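Phosphoribosylaminoimidazole carboxylase (Bombyx mori, PDB 4JA0) is a bifunctional enzyme of de novo purine biosynthesis that probably joins AIR carboxylase and SAICAR synthetase activities in one polypeptide. Local coordinates at residues K268-M273 / D297-S302. Numbering follows the deposited sequence.
Sequences KVVVFM and DLRVTS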
loop_
_atom_site.group_PDB
_atom_site.type_symbol
_atom_site.label_atom_id
_atom_site.label_comp_id
_atom_site.label_asym_id
_atom_site.label_seq_id
_atom_site.Cartn_x
_atom_site.Cartn_y
_atom_site.Cartn_z
ATOM N N LYS A 268 -36.961 -6.156 11.327
ATOM C CA LYS A 268 -36.284 -7.182 10.571
ATOM C C LYS A 268 -34.916 -6.654 10.174
ATOM O O LYS A 268 -34.781 -5.507 9.728
ATOM C CB LYS A 268 -37.111 -7.582 9.335
ATOM C CG LYS A 268 -36.468 -8.651 8.475
ATOM C CD LYS A 268 -36.579 -10.027 9.116
ATOM C CE LYS A 268 -38.037 -10.481 9.164
ATOM N NZ LYS A 268 -38.189 -11.893 9.650
ATOM N N VAL A 269 -33.916 -7.502 10.379
ATOM C CA VAL A 269 -32.571 -7.308 9.867
ATOM C C VAL A 269 -32.434 -8.289 8.713
ATOM O O VAL A 269 -32.640 -9.499 8.881
ATOM C CB VAL A 269 -31.495 -7.596 10.950
ATOM C CG1 VAL A 269 -30.139 -7.742 10.335
ATOM C CG2 VAL A 269 -31.482 -6.510 11.981
ATOM N N VAL A 270 -32.164 -7.768 7.523
ATOM C CA VAL A 270 -31.986 -8.632 6.360
ATOM C C VAL A 270 -30.529 -8.596 5.906
ATOM O O VAL A 270 -29.980 -7.517 5.646
ATOM C CB VAL A 270 -32.912 -8.220 5.196
ATOM C CG1 VAL A 270 -32.828 -9.236 4.082
ATOM C CG2 VAL A 270 -34.338 -8.101 5.686
ATOM N N VAL A 271 -29.900 -9.765 5.818
ATOM C CA VAL A 271 -28.548 -9.843 5.290
ATOM C C VAL A 271 -28.572 -10.343 3.850
ATOM O O VAL A 271 -28.953 -11.478 3.600
ATOM C CB VAL A 271 -27.680 -10.781 6.134
ATOM C CG1 VAL A 271 -26.237 -10.684 5.689
ATOM C CG2 VAL A 271 -27.783 -10.413 7.602
ATOM N N PHE A 272 -28.168 -9.509 2.897
ATOM C CA PHE A 272 -28.034 -9.969 1.513
ATOM C C PHE A 272 -26.599 -10.401 1.272
ATOM O O PHE A 272 -25.678 -9.590 1.440
ATOM C CB PHE A 272 -28.338 -8.847 0.515
ATOM C CG PHE A 272 -29.792 -8.516 0.373
ATOM C CD1 PHE A 272 -30.772 -9.342 0.892
ATOM C CD2 PHE A 272 -30.178 -7.375 -0.310
ATOM C CE1 PHE A 272 -32.117 -9.019 0.743
ATOM C CE2 PHE A 272 -31.512 -7.047 -0.453
ATOM C CZ PHE A 272 -32.482 -7.868 0.073
ATOM N N MET A 273 -26.389 -11.657 0.882
ATOM C CA MET A 273 -25.062 -12.071 0.438
ATOM C C MET A 273 -25.081 -12.250 -1.085
ATOM O O MET A 273 -26.037 -12.803 -1.644
ATOM C CB MET A 273 -24.617 -13.353 1.136
ATOM C CG MET A 273 -25.576 -14.461 0.899
ATOM S SD MET A 273 -25.660 -15.724 2.164
ATOM C CE MET A 273 -24.256 -16.678 1.672
ATOM N N ASP A 297 -33.171 -12.359 8.646
ATOM C CA ASP A 297 -33.331 -13.155 7.437
ATOM C C ASP A 297 -32.033 -13.144 6.650
ATOM O O ASP A 297 -31.416 -12.091 6.457
ATOM C CB ASP A 297 -34.438 -12.603 6.544
ATOM C CG ASP A 297 -35.757 -13.254 6.793
ATOM O OD1 ASP A 297 -35.765 -14.338 7.418
ATOM O OD2 ASP A 297 -36.776 -12.703 6.317
ATOM N N LEU A 298 -31.623 -14.324 6.199
ATOM C CA LEU A 298 -30.475 -14.452 5.315
ATOM C C LEU A 298 -30.967 -14.617 3.879
ATOM O O LEU A 298 -31.735 -15.533 3.584
ATOM C CB LEU A 298 -29.629 -15.658 5.713
ATOM C CG LEU A 298 -28.983 -15.636 7.097
ATOM C CD1 LEU A 298 -28.085 -16.854 7.301
ATOM C CD2 LEU A 298 -28.197 -14.348 7.302
ATOM N N ARG A 299 -30.529 -13.744 2.983
ATOM C CA ARG A 299 -30.944 -13.855 1.595
ATOM C C ARG A 299 -29.745 -13.870 0.651
ATOM O O ARG A 299 -28.720 -13.266 0.925
ATOM C CB ARG A 299 -31.907 -12.719 1.221
ATOM C CG ARG A 299 -33.048 -12.524 2.182
ATOM C CD ARG A 299 -33.951 -13.731 2.187
ATOM N NE ARG A 299 -34.359 -14.057 0.834
ATOM C CZ ARG A 299 -35.474 -13.603 0.266
ATOM N NH1 ARG A 299 -36.288 -12.800 0.944
ATOM N NH2 ARG A 299 -35.762 -13.940 -0.987
ATOM N N VAL A 300 -29.882 -14.569 -0.464
ATOM C CA VAL A 300 -28.831 -14.603 -1.454
ATOM C C VAL A 300 -29.320 -13.872 -2.700
ATOM O O VAL A 300 -30.371 -14.192 -3.222
ATOM C CB VAL A 300 -28.434 -16.063 -1.801
ATOM C CG1 VAL A 300 -27.335 -16.103 -2.881
ATOM C CG2 VAL A 300 -27.968 -16.790 -0.558
ATOM N N THR A 301 -28.563 -12.871 -3.139
ATOM C CA THR A 301 -28.821 -12.137 -4.374
ATOM C C THR A 301 -27.615 -11.298 -4.776
ATOM O O THR A 301 -26.884 -10.777 -3.926
ATOM C CB THR A 301 -30.068 -11.228 -4.302
ATOM O OG1 THR A 301 -30.351 -10.699 -5.612
ATOM C CG2 THR A 301 -29.858 -10.080 -3.307
ATOM N N SER A 302 -27.448 -11.141 -6.083
ATOM C CA SER A 302 -26.324 -10.428 -6.663
ATOM C C SER A 302 -26.779 -9.078 -7.201
ATOM O O SER A 302 -27.855 -8.966 -7.768
ATOM C CB SER A 302 -25.737 -11.285 -7.797
ATOM O OG SER A 302 -24.482 -10.825 -8.270
#
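The R299 side chain runs alongside F272, both pointing to the same side of the sheet. R299 CB lies 3.6 Å from F272 CD1, oblique to the ring. R299 CG sits at the ring edge, in its plane, and is 3.8 Å from CG1 of V270. Bends at chi2 (-65°) and chi3 (-53°) then carry CD and the guanidinium away from strand 268-273, the guanidinium plane nearly perpendicular to the ring (82°). NE is hydrogen-bonded outside the two strands, NH1 to Y317, and NH2 forms a salt bridge with D417 of the second subunit. On one ring face, CG2 of T301 makes a CH-pi contact 4.2 Å from the F272 centroid. Were F272 shortened to an alanine, the R299 methylenes would probably lose the ring they lie against and the T301 methyl its aromatic face. The two strands are parallel neighbours in a right-handed beta-alpha-beta crossover through helix 279-291; within this chain strand 296-300 is outermost in the five-stranded AIR carboxylase sheet (order 2-1-3-4-5). Five backbone hydrogen bonds link the segments, the last, T301 N to M273 O (2.9 Å), just past the second strand's end. Toward helix 279-291, CD2 of L298 meets CB of V271, and CG of M273 packs 3.6 Å from CG2 of V300. K268 NZ forms a long salt bridge to D297 OD2 (3.7 Å), an oxygen also hydrogen-bonded to Y317.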